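Local coordinates for protein putative phosphomethylpyrimidine kinase (Bacteroides thetaiotaomicron, PDB 3MBH) that probably phosphorylates pyridoxal with ATP as a kinase of the ribokinase clan, and is seen here with pyridoxal bound, at residues T196-Y201 with W209-P214; A244-T249 with I283-Y288; Q51-S56 with D265-I270. One frame throughout, in Å; residues are numbered along the deposited sequence. Where two conformers were deposited one is given.

Interaction 1 (T196-Y201 with W209-P214)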
loop_
_atom_site.group_PDB
_atom_site.type_symbol
_atom_site.label_atom_id
_atom_site.label_comp_id
_atom_site.label_asym_id
_atom_site.label_seq_id
_atom_site.Cartn_x
_atom_site.Cartn_y
_atom_site.Cartn_z
ATOM N N THR A 196 -19.108 18.133 16.485
ATOM C CA THR A 196 -18.573 17.816 17.755
ATOM C C THR A 196 -17.151 18.416 17.833
ATOM O O THR A 196 -16.494 18.624 16.783
ATOM C CB THR A 196 -18.557 16.260 17.937
ATOM O OG1 THR A 196 -18.362 15.959 19.287
ATOM C CG2 THR A 196 -17.440 15.599 17.156
ATOM N N SER A 197 -16.719 18.745 19.048
ATOM C CA SER A 197 -15.314 19.087 19.314
ATOM C C SER A 197 -14.695 18.176 20.376
ATOM O O SER A 197 -15.401 17.528 21.160
ATOM C CB SER A 197 -15.140 20.559 19.679
ATOM O OG SER A 197 -16.146 20.964 20.585
ATOM N N VAL A 198 -13.363 18.096 20.323
ATOM C CA VAL A 198 -12.562 17.399 21.286
ATOM C C VAL A 198 -11.579 18.444 21.820
ATOM O O VAL A 198 -11.026 19.253 21.052
ATOM C CB VAL A 198 -11.791 16.215 20.658
ATOM C CG1 VAL A 198 -10.825 15.574 21.682
ATOM C CG2 VAL A 198 -12.762 15.131 20.055
ATOM N N TYR A 199 -11.393 18.465 23.126
ATOM C CA TYR A 199 -10.480 19.378 23.797
ATOM C C TYR A 199 -9.457 18.511 24.531
ATOM O O TYR A 199 -9.775 17.373 24.910
ATOM C CB TYR A 199 -11.226 20.247 24.776
ATOM C CG TYR A 199 -12.110 21.293 24.166
ATOM C CD1 TYR A 199 -13.364 20.971 23.621
ATOM C CD2 TYR A 199 -11.723 22.644 24.171
ATOM C CE1 TYR A 199 -14.180 21.989 23.076
ATOM C CE2 TYR A 199 -12.531 23.635 23.668
ATOM C CZ TYR A 199 -13.740 23.310 23.100
ATOM O OH TYR A 199 -14.522 24.355 22.630
ATOM N N ALA A 200 -8.213 18.992 24.651
ATOM C CA ALA A 200 -7.163 18.223 25.346
ATOM C C ALA A 200 -6.158 19.164 26.004
ATOM O O ALA A 200 -5.964 20.349 25.597
ATOM C CB ALA A 200 -6.438 17.293 24.388
ATOM N N TYR A 201 -5.520 18.624 27.026
ATOM C CA TYR A 201 -4.494 19.328 27.763
ATOM C C TYR A 201 -3.328 18.366 28.036
ATOM O O TYR A 201 -3.523 17.213 28.330
ATOM C CB TYR A 201 -5.080 19.912 29.029
ATOM C CG TYR A 201 -4.052 20.476 29.937
ATOM C CD1 TYR A 201 -3.434 21.644 29.622
ATOM C CD2 TYR A 201 -3.707 19.832 31.123
ATOM C CE1 TYR A 201 -2.453 22.178 30.421
ATOM C CE2 TYR A 201 -2.745 20.340 31.942
ATOM C CZ TYR A 201 -2.132 21.531 31.596
ATOM O OH TYR A 201 -1.185 22.093 32.372
ATOM N N TRP A 209 -5.408 21.942 23.355
ATOM C CA TRP A 209 -5.733 21.673 21.974
ATOM C C TRP A 209 -7.210 21.556 21.780
ATOM O O TRP A 209 -7.900 21.079 22.650
ATOM C CB TRP A 209 -5.112 20.341 21.541
ATOM C CG TRP A 209 -3.662 20.322 21.712
ATOM C CD1 TRP A 209 -2.975 19.837 22.779
ATOM C CD2 TRP A 209 -2.690 20.883 20.824
ATOM N NE1 TRP A 209 -1.625 20.063 22.611
ATOM C CE2 TRP A 209 -1.429 20.665 21.393
ATOM C CE3 TRP A 209 -2.765 21.517 19.588
ATOM C CZ2 TRP A 209 -0.244 21.091 20.780
ATOM C CZ3 TRP A 209 -1.590 21.931 18.986
ATOM C CH2 TRP A 209 -0.348 21.730 19.599
ATOM N N LYS A 210 -7.674 21.893 20.591
ATOM C CA LYS A 210 -9.040 21.663 20.198
ATOM C C LYS A 210 -9.127 21.155 18.748
ATOM O O LYS A 210 -8.380 21.597 17.859
ATOM C CB LYS A 210 -9.800 22.980 20.342
ATOM C CG LYS A 210 -11.260 22.991 19.856
ATOM C CD LYS A 210 -11.868 24.393 20.083
ATOM C CE LYS A 210 -13.289 24.561 19.552
ATOM N NZ LYS A 210 -13.860 25.943 19.877
ATOM N N VAL A 211 -10.065 20.275 18.488
ATOM C CA VAL A 211 -10.328 19.851 17.119
ATOM C C VAL A 211 -11.832 19.742 16.945
ATOM O O VAL A 211 -12.514 19.305 17.846
ATOM C CB VAL A 211 -9.567 18.551 16.803
ATOM C CG1 VAL A 211 -9.961 17.438 17.730
ATOM C CG2 VAL A 211 -9.715 18.161 15.359
ATOM N N THR A 212 -12.356 20.224 15.833
ATOM C CA THR A 212 -13.788 20.224 15.579
ATOM C C THR A 212 -14.025 19.293 14.420
ATOM O O THR A 212 -13.314 19.383 13.440
ATOM C CB THR A 212 -14.304 21.650 15.224
ATOM O OG1 THR A 212 -14.194 22.465 16.392
ATOM C CG2 THR A 212 -15.823 21.646 14.789
ATOM N N CYS A 213 -15.047 18.461 14.514
ATOM C CA CYS A 213 -15.305 17.501 13.465
ATOM C C CYS A 213 -16.763 17.427 13.122
ATOM O O CYS A 213 -17.625 17.698 13.976
ATOM C CB CYS A 213 -14.827 16.142 13.911
ATOM S SG CYS A 213 -13.054 16.168 14.255
ATOM N N PRO A 214 -17.053 17.048 11.871
ATOM C CA PRO A 214 -18.444 17.004 11.475
ATOM C C PRO A 214 -18.993 15.602 11.659
ATOM O O PRO A 214 -19.237 14.870 10.681
ATOM C CB PRO A 214 -18.398 17.415 10.009
ATOM C CG PRO A 214 -17.076 16.821 9.533
ATOM C CD PRO A 214 -16.167 16.819 10.714
#
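An antiparallel beta hairpin is formed here by strands 195-202 and 207-213, with Val198 facing Val211 near the middle. The axes of the two segments approach to 4.6 Å, with their directions at 166°. Three hydrogen-bonded pairs carry the backbone: Thr196 with Cys213, Val198 with Val211, and Ala200 with Trp209. Each gives two N-H to O bonds. The shortest runs from Cys213 N to Thr196 O, 2.7 Å, and is nearly straight. Between these pairs CA-H groups also meet carbonyls, such as Lys210 CA at 3.2 Å from Val198 O.

The hairpin lies at one side of the large mixed sheet, between strands 181-189 and 288-290. Its two faces differ. On one, Val198 CB meets Val211 CG1 at 3.7 Å, and Ala200 CB lies 4.4 Å from Trp209 CB. Helix 241-257 covers this face through Leu245, which touches Trp209, Val198 and Ala200.

On the other face the Lys210 chain runs alongside the Tyr199 ring in the same direction. Lys210 CG has the face of the Tyr199 ring beneath it, 4.2 Å from the centroid. With CG opposite the backbone N (chi1 175°) and the rest of the chain extended, NZ is carried along the ring to the phenol end. There Lys210 NZ forms a salt bridge with Asp164, whose OD1 also hydrogen-bonds to Tyr199 OH.

Interaction 2 (A244-T249 with I283-Y288)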
loop_
_atom_site.group_PDB
_atom_site.type_symbol
_atom_site.label_atom_id
_atom_site.label_comp_id
_atom_site.label_asym_id
_atom_site.label_seq_id
_atom_site.Cartn_x
_atom_site.Cartn_y
_atom_site.Cartn_z
ATOM N N ALA A 244 -2.188 12.518 17.632
ATOM C CA ALA A 244 -3.084 11.455 18.122
ATOM C C ALA A 244 -4.525 11.869 17.969
ATOM O O ALA A 244 -5.347 11.105 17.470
ATOM C CB ALA A 244 -2.784 11.106 19.584
ATOM N N LEU A 245 -4.842 13.075 18.404
ATOM C CA LEU A 245 -6.176 13.638 18.218
ATOM C C LEU A 245 -6.681 13.642 16.750
ATOM O O LEU A 245 -7.859 13.348 16.478
ATOM C CB LEU A 245 -6.209 15.092 18.746
ATOM C CG LEU A 245 -5.958 15.323 20.244
ATOM C CD1 LEU A 245 -5.999 16.875 20.585
ATOM C CD2 LEU A 245 -6.901 14.546 21.095
ATOM N N ASP A 246 -5.806 14.029 15.821
ATOM C CA ASP A 246 -6.135 14.023 14.379
ATOM C C ASP A 246 -6.346 12.631 13.842
ATOM O O ASP A 246 -7.345 12.384 13.162
ATOM C CB ASP A 246 -5.047 14.760 13.586
ATOM C CG ASP A 246 -5.204 16.286 13.718
ATOM O OD1 ASP A 246 -6.330 16.764 13.443
ATOM O OD2 ASP A 246 -4.253 16.989 14.094
ATOM N N ARG A 247 -5.447 11.708 14.189
ATOM C CA ARG A 247 -5.587 10.331 13.753
ATOM C C ARG A 247 -6.897 9.743 14.254
ATOM O O ARG A 247 -7.615 9.107 13.482
ATOM C CB ARG A 247 -4.410 9.493 14.214
ATOM C CG ARG A 247 -3.132 9.884 13.569
ATOM C CD ARG A 247 -1.970 8.895 13.875
ATOM N NE ARG A 247 -2.179 7.591 13.288
ATOM C CZ ARG A 247 -1.414 6.542 13.525
ATOM N NH1 ARG A 247 -0.383 6.635 14.357
ATOM N NH2 ARG A 247 -1.681 5.388 12.903
ATOM N N ALA A 248 -7.208 9.934 15.546
ATOM C CA ALA A 248 -8.432 9.361 16.171
ATOM C C ALA A 248 -9.708 9.946 15.561
ATOM O O ALA A 248 -10.588 9.197 15.147
ATOM C CB ALA A 248 -8.443 9.519 17.679
ATOM N N THR A 249 -9.772 11.263 15.400
ATOM C CA THR A 249 -10.967 11.889 14.874
ATOM C C THR A 249 -11.192 11.562 13.381
ATOM O O THR A 249 -12.325 11.336 12.957
ATOM C CB THR A 249 -10.979 13.407 15.164
ATOM O OG1 THR A 249 -9.765 14.034 14.714
ATOM C CG2 THR A 249 -11.173 13.658 16.718
ATOM N N ILE A 283 -1.717 11.823 7.392
ATOM C CA ILE A 283 -2.805 12.586 7.970
ATOM C C ILE A 283 -2.542 14.117 7.839
ATOM O O ILE A 283 -1.380 14.585 7.871
ATOM C CB ILE A 283 -3.026 12.020 9.351
ATOM C CG1 ILE A 283 -3.922 12.911 10.185
ATOM C CG2 ILE A 283 -1.659 11.655 10.025
ATOM C CD1 ILE A 283 -4.734 12.106 11.095
ATOM N N GLN A 284 -3.575 14.896 7.553
ATOM C CA GLN A 284 -3.379 16.340 7.539
ATOM C C GLN A 284 -3.978 16.822 8.838
ATOM O O GLN A 284 -4.999 16.324 9.284
ATOM C CB GLN A 284 -3.992 17.049 6.304
ATOM C CG GLN A 284 -4.273 18.590 6.486
ATOM C CD GLN A 284 -4.781 19.264 5.207
ATOM O OE1 GLN A 284 -4.911 18.618 4.155
ATOM N NE2 GLN A 284 -5.042 20.577 5.285
HETATM N N MSE A 285 -3.335 17.793 9.449
HETATM C CA MSE A 285 -3.726 18.201 10.758
HETATM C C MSE A 285 -4.889 19.181 10.790
HETATM O O MSE A 285 -4.940 20.138 10.033
HETATM C CB MSE A 285 -2.523 18.729 11.512
HETATM C CG MSE A 285 -1.628 17.570 11.982
HETATM SE SE MSE A 285 -0.296 18.183 13.239
HETATM C CE MSE A 285 -1.094 17.435 14.772
ATOM N N ALA A 286 -5.799 18.920 11.708
ATOM C CA ALA A 286 -6.951 19.775 11.962
ATOM C C ALA A 286 -6.911 20.365 13.412
ATOM O O ALA A 286 -7.462 21.419 13.674
ATOM C CB ALA A 286 -8.178 18.990 11.722
ATOM N N SER A 287 -6.220 19.717 14.328
ATOM C CA SER A 287 -6.104 20.208 15.704
ATOM C C SER A 287 -5.390 21.573 15.820
ATOM O O SER A 287 -4.487 21.926 15.033
ATOM C CB SER A 287 -5.412 19.134 16.574
ATOM O OG SER A 287 -4.224 18.715 15.956
ATOM N N TYR A 288 -5.840 22.385 16.758
ATOM C CA TYR A 288 -5.185 23.636 16.978
ATOM C C TYR A 288 -5.064 24.012 18.398
ATOM O O TYR A 288 -5.852 23.589 19.276
ATOM C CB TYR A 288 -5.822 24.756 16.156
ATOM C CG TYR A 288 -7.243 25.030 16.465
ATOM C CD1 TYR A 288 -8.242 24.266 15.893
ATOM C CD2 TYR A 288 -7.589 26.086 17.285
ATOM C CE1 TYR A 288 -9.592 24.505 16.171
ATOM C CE2 TYR A 288 -8.944 26.375 17.569
ATOM C CZ TYR A 288 -9.935 25.576 16.995
ATOM O OH TYR A 288 -11.266 25.834 17.256
#
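Asp246, on helix 241-257, turns its carboxylate into the loop that leads to the C-terminal strand 288-290. From the helix it holds the turn at Ala286 and Ser287, just where the chain enters that strand. Asp246 OD1 accepts two backbone N-H groups. Ala286 N approaches at 2.8 Å from above the carboxylate plane, while Ser287 N comes to the syn lone pair at 3.1 Å. Asp246 OD2 takes the hydroxyl of Ser287, with OG at 2.5 Å, from the opposite face. Pro242 O is a second acceptor that shares this hydroxyl. Several bonds therefore fix the rotation of the buried carboxylate. Such a set of donors would probably favour its ionised form.

The outer side is looser. Ala286 is exposed and adds little beyond its N-H and methyl group. Arg247 is partly exposed, and its guanidinium turns to Asp239, Gln237 and Leu279. Gln284 points away from the helix, and its OE1 bonds to Gln284 N of the second subunit. Ile283 N likewise bonds to Asn278 of that subunit.

The Ile283 side chain is packed tightly. The anti placement of its CG1 relative to the backbone N, chi1 167°, directs that branch at the helix. The fit is somewhat strained, with Ile283 CD1 only 3.2 Å from Arg247 N and chi2 off a staggered value. The apolar contact is made by Ile283 CD1 and Arg247 CG, 3.7 Å apart.

Interaction 3 (Q51-S56 with D265-I270). With PXL (3-hydroxy-5-(hydroxymethyl)-2-methylisonicotinaldehyde), chain G.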
loop_
_atom_site.group_PDB
_atom_site.type_symbol
_atom_site.label_atom_id
_atom_site.label_comp_id
_atom_site.label_asym_id
_atom_site.label_seq_id
_atom_site.Cartn_x
_atom_site.Cartn_y
_atom_site.Cartn_z
ATOM N N GLN A 51 -26.660 -0.129 25.310
ATOM C CA GLN A 51 -27.551 0.836 24.658
ATOM C C GLN A 51 -28.588 0.155 23.740
ATOM O O GLN A 51 -29.438 0.789 23.148
ATOM C CB GLN A 51 -26.754 1.903 23.937
ATOM C CG GLN A 51 -25.785 2.683 24.861
ATOM C CD GLN A 51 -25.142 3.883 24.189
ATOM O OE1 GLN A 51 -25.852 4.777 23.723
ATOM N NE2 GLN A 51 -23.796 3.952 24.189
ATOM N N TYR A 52 -28.513 -1.159 23.607
ATOM C CA TYR A 52 -29.649 -1.915 23.110
ATOM C C TYR A 52 -30.723 -2.031 24.225
ATOM O O TYR A 52 -30.441 -1.869 25.438
ATOM C CB TYR A 52 -29.183 -3.313 22.633
ATOM C CG TYR A 52 -28.536 -3.358 21.249
ATOM C CD1 TYR A 52 -29.305 -3.331 20.108
ATOM C CD2 TYR A 52 -27.167 -3.444 21.105
ATOM C CE1 TYR A 52 -28.735 -3.395 18.858
ATOM C CE2 TYR A 52 -26.574 -3.490 19.859
ATOM C CZ TYR A 52 -27.357 -3.477 18.742
ATOM O OH TYR A 52 -26.775 -3.538 17.531
ATOM N N PRO A 53 -31.963 -2.356 23.840
ATOM C CA PRO A 53 -32.979 -2.434 24.897
ATOM C C PRO A 53 -32.667 -3.487 25.983
ATOM O O PRO A 53 -33.015 -3.300 27.138
ATOM C CB PRO A 53 -34.269 -2.767 24.150
ATOM C CG PRO A 53 -33.970 -2.503 22.685
ATOM C CD PRO A 53 -32.506 -2.540 22.482
ATOM N N GLY A 54 -31.968 -4.557 25.653
ATOM C CA GLY A 54 -31.700 -5.582 26.640
ATOM C C GLY A 54 -30.319 -6.173 26.340
ATOM O O GLY A 54 -29.724 -5.927 25.268
ATOM N N PHE A 55 -29.812 -6.927 27.296
ATOM C CA PHE A 55 -28.546 -7.571 27.139
ATOM C C PHE A 55 -28.394 -8.625 28.220
ATOM O O PHE A 55 -28.937 -8.466 29.294
ATOM C CB PHE A 55 -27.391 -6.543 27.253
ATOM C CG PHE A 55 -27.486 -5.660 28.475
ATOM C CD1 PHE A 55 -28.215 -4.466 28.440
ATOM C CD2 PHE A 55 -26.847 -6.004 29.625
ATOM C CE1 PHE A 55 -28.279 -3.649 29.572
ATOM C CE2 PHE A 55 -26.919 -5.192 30.754
ATOM C CZ PHE A 55 -27.669 -4.050 30.742
ATOM N N SER A 56 -27.616 -9.673 27.914
ATOM C CA SER A 56 -27.113 -10.610 28.921
ATOM C C SER A 56 -25.934 -9.951 29.597
ATOM O O SER A 56 -25.257 -9.132 28.994
ATOM C CB SER A 56 -26.689 -11.944 28.295
ATOM O OG SER A 56 -25.585 -11.802 27.437
ATOM N N ASP A 265 -28.463 0.567 11.154
ATOM C CA ASP A 265 -28.763 0.624 12.577
ATOM C C ASP A 265 -27.535 1.116 13.299
ATOM O O ASP A 265 -26.612 0.335 13.565
ATOM C CB ASP A 265 -29.137 -0.771 13.083
ATOM C CG ASP A 265 -29.508 -0.795 14.531
ATOM O OD1 ASP A 265 -29.462 0.240 15.233
ATOM O OD2 ASP A 265 -29.830 -1.899 15.003
ATOM N N ASN A 266 -27.529 2.413 13.591
ATOM C CA ASN A 266 -26.405 3.082 14.219
ATOM C C ASN A 266 -25.992 2.458 15.535
ATOM O O ASN A 266 -24.883 2.677 15.980
ATOM C CB ASN A 266 -26.686 4.556 14.466
ATOM C CG ASN A 266 -26.826 5.361 13.206
ATOM O OD1 ASN A 266 -26.592 4.900 12.089
ATOM N ND2 ASN A 266 -27.207 6.616 13.388
ATOM N N ARG A 267 -26.847 1.650 16.146
ATOM C CA ARG A 267 -26.411 0.969 17.361
ATOM C C ARG A 267 -25.296 -0.060 17.069
ATOM O O ARG A 267 -24.587 -0.486 17.980
ATOM C CB ARG A 267 -27.580 0.304 18.071
ATOM C CG ARG A 267 -28.652 1.315 18.565
ATOM C CD ARG A 267 -29.948 0.586 18.983
ATOM N NE ARG A 267 -30.455 -0.271 17.945
ATOM C CZ ARG A 267 -31.535 -1.050 18.067
ATOM N NH1 ARG A 267 -32.212 -1.114 19.200
ATOM N NH2 ARG A 267 -31.890 -1.822 17.058
ATOM N N GLU A 268 -25.127 -0.463 15.813
ATOM C CA GLU A 268 -24.076 -1.456 15.459
ATOM C C GLU A 268 -22.703 -0.819 15.487
ATOM O O GLU A 268 -21.691 -1.530 15.443
ATOM C CB GLU A 268 -24.385 -2.137 14.127
ATOM C CG GLU A 268 -25.578 -3.061 14.241
ATOM C CD GLU A 268 -25.959 -3.766 12.978
ATOM O OE1 GLU A 268 -25.138 -3.790 12.047
ATOM O OE2 GLU A 268 -27.083 -4.314 12.911
ATOM N N GLY A 269 -22.645 0.520 15.548
ATOM C CA GLY A 269 -21.383 1.219 15.601
ATOM C C GLY A 269 -20.871 1.724 14.271
ATOM O O GLY A 269 -21.510 1.547 13.210
ATOM N N ILE A 270 -19.706 2.335 14.328
ATOM C CA ILE A 270 -18.953 2.654 13.101
ATOM C C ILE A 270 -18.619 1.419 12.292
ATOM O O ILE A 270 -18.602 0.299 12.845
ATOM C CB ILE A 270 -17.708 3.519 13.400
ATOM C CG1 ILE A 270 -16.629 2.732 14.149
ATOM C CG2 ILE A 270 -18.174 4.725 14.183
ATOM C CD1 ILE A 270 -15.212 3.310 14.062
HETATM O OP4 PXL G . -17.272 2.051 26.119
HETATM C C5A PXL G . -18.650 2.002 25.786
HETATM C C5 PXL G . -19.229 0.669 26.274
HETATM C C6 PXL G . -18.490 -0.446 26.615
HETATM N N1 PXL G . -19.063 -1.564 27.061
HETATM C C2 PXL G . -20.387 -1.785 27.193
HETATM C C3 PXL G . -21.282 -0.674 26.840
HETATM C C4 PXL G . -20.655 0.593 26.394
HETATM C C4A PXL G . -21.403 1.769 25.956
HETATM O O4A PXL G . -22.552 1.532 25.752
HETATM O O3 PXL G . -22.619 -0.712 26.962
HETATM C C2A PXL G . -20.809 -3.166 27.666
HETATM O O HOH W 1 -31.906 0.853 22.009
HETATM O O HOH W 2 -28.429 -4.115 15.555
#
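This is a loop-to-loop surface contact beside the pyridoxal pocket, centred on Tyr52 and Arg267. Residues 51-56 lie between strands 44-46 and 57-59. Residues 265-270 follow helix 241-257 and contain a short 3-10 turn.

One ring face of Tyr52 receives Arg267 CB, 4.2 Å from the centroid, as a CH-pi contact. The arginine then bends at chi3 (-54°), which sets the guanidinium at the CD1/CE1 side of the ring. Tyr52 CE1 lies over the centre of the guanidinium, but the two planes are 45° apart. The groups are thus inclined to each other, not stacked flat. Pro53 CD packs at 3.6 Å from Arg267 NH1.

Asp265 holds the guanidinium side-on. Arg267 NE bonds to Asp265 OD1 at 2.9 Å, and Arg267 NH2 forms a salt bridge with Asp265 OD2. The backbone N of Arg267 also bonds to Asp265 OD1, which makes an Asx turn. This fixes the arginine for its contact with the tyrosine.

Two waters join the loops. One accepts from Tyr52 OH at 2.6 Å and donates to Asp265 OD2 and Glu268 OE2. The other donates to Gln51 O and is weakly held by Arg267 NH1. Gln51 also reaches the ligand, with Gln51 NE2 bonded to O4A of pyridoxal at 3.1 Å.

Tyr52 also touches Leu74 of the third subunit. His49 stacks on Tyr52 and hydrogen-bonds to both loops, through Gln51 N and Arg267 O. Beyond the turn, Ile270 packs on helix 223-236.

Interactions 1 and 2 are neighbours, with centres 9 Å apart. Their backbones meet where Lys210 N lies 2.8 Å from Tyr288 O, a probable hydrogen bond that joins the hairpin to the C-terminal strand. Helix 241-257 packs on the same hairpin, with Thr249 CB 3.6 Å from Cys213 SG. Interaction 3 stands apart, its centre 26 Å from that of interaction 1 and 28 Å from that of interaction 2. It alone includes a residue of the pyridoxal pocket, Gln51. Along the chain the hairpin is nested inside the loop that interaction 3 closes, whereas interactions 2 and 3 cross.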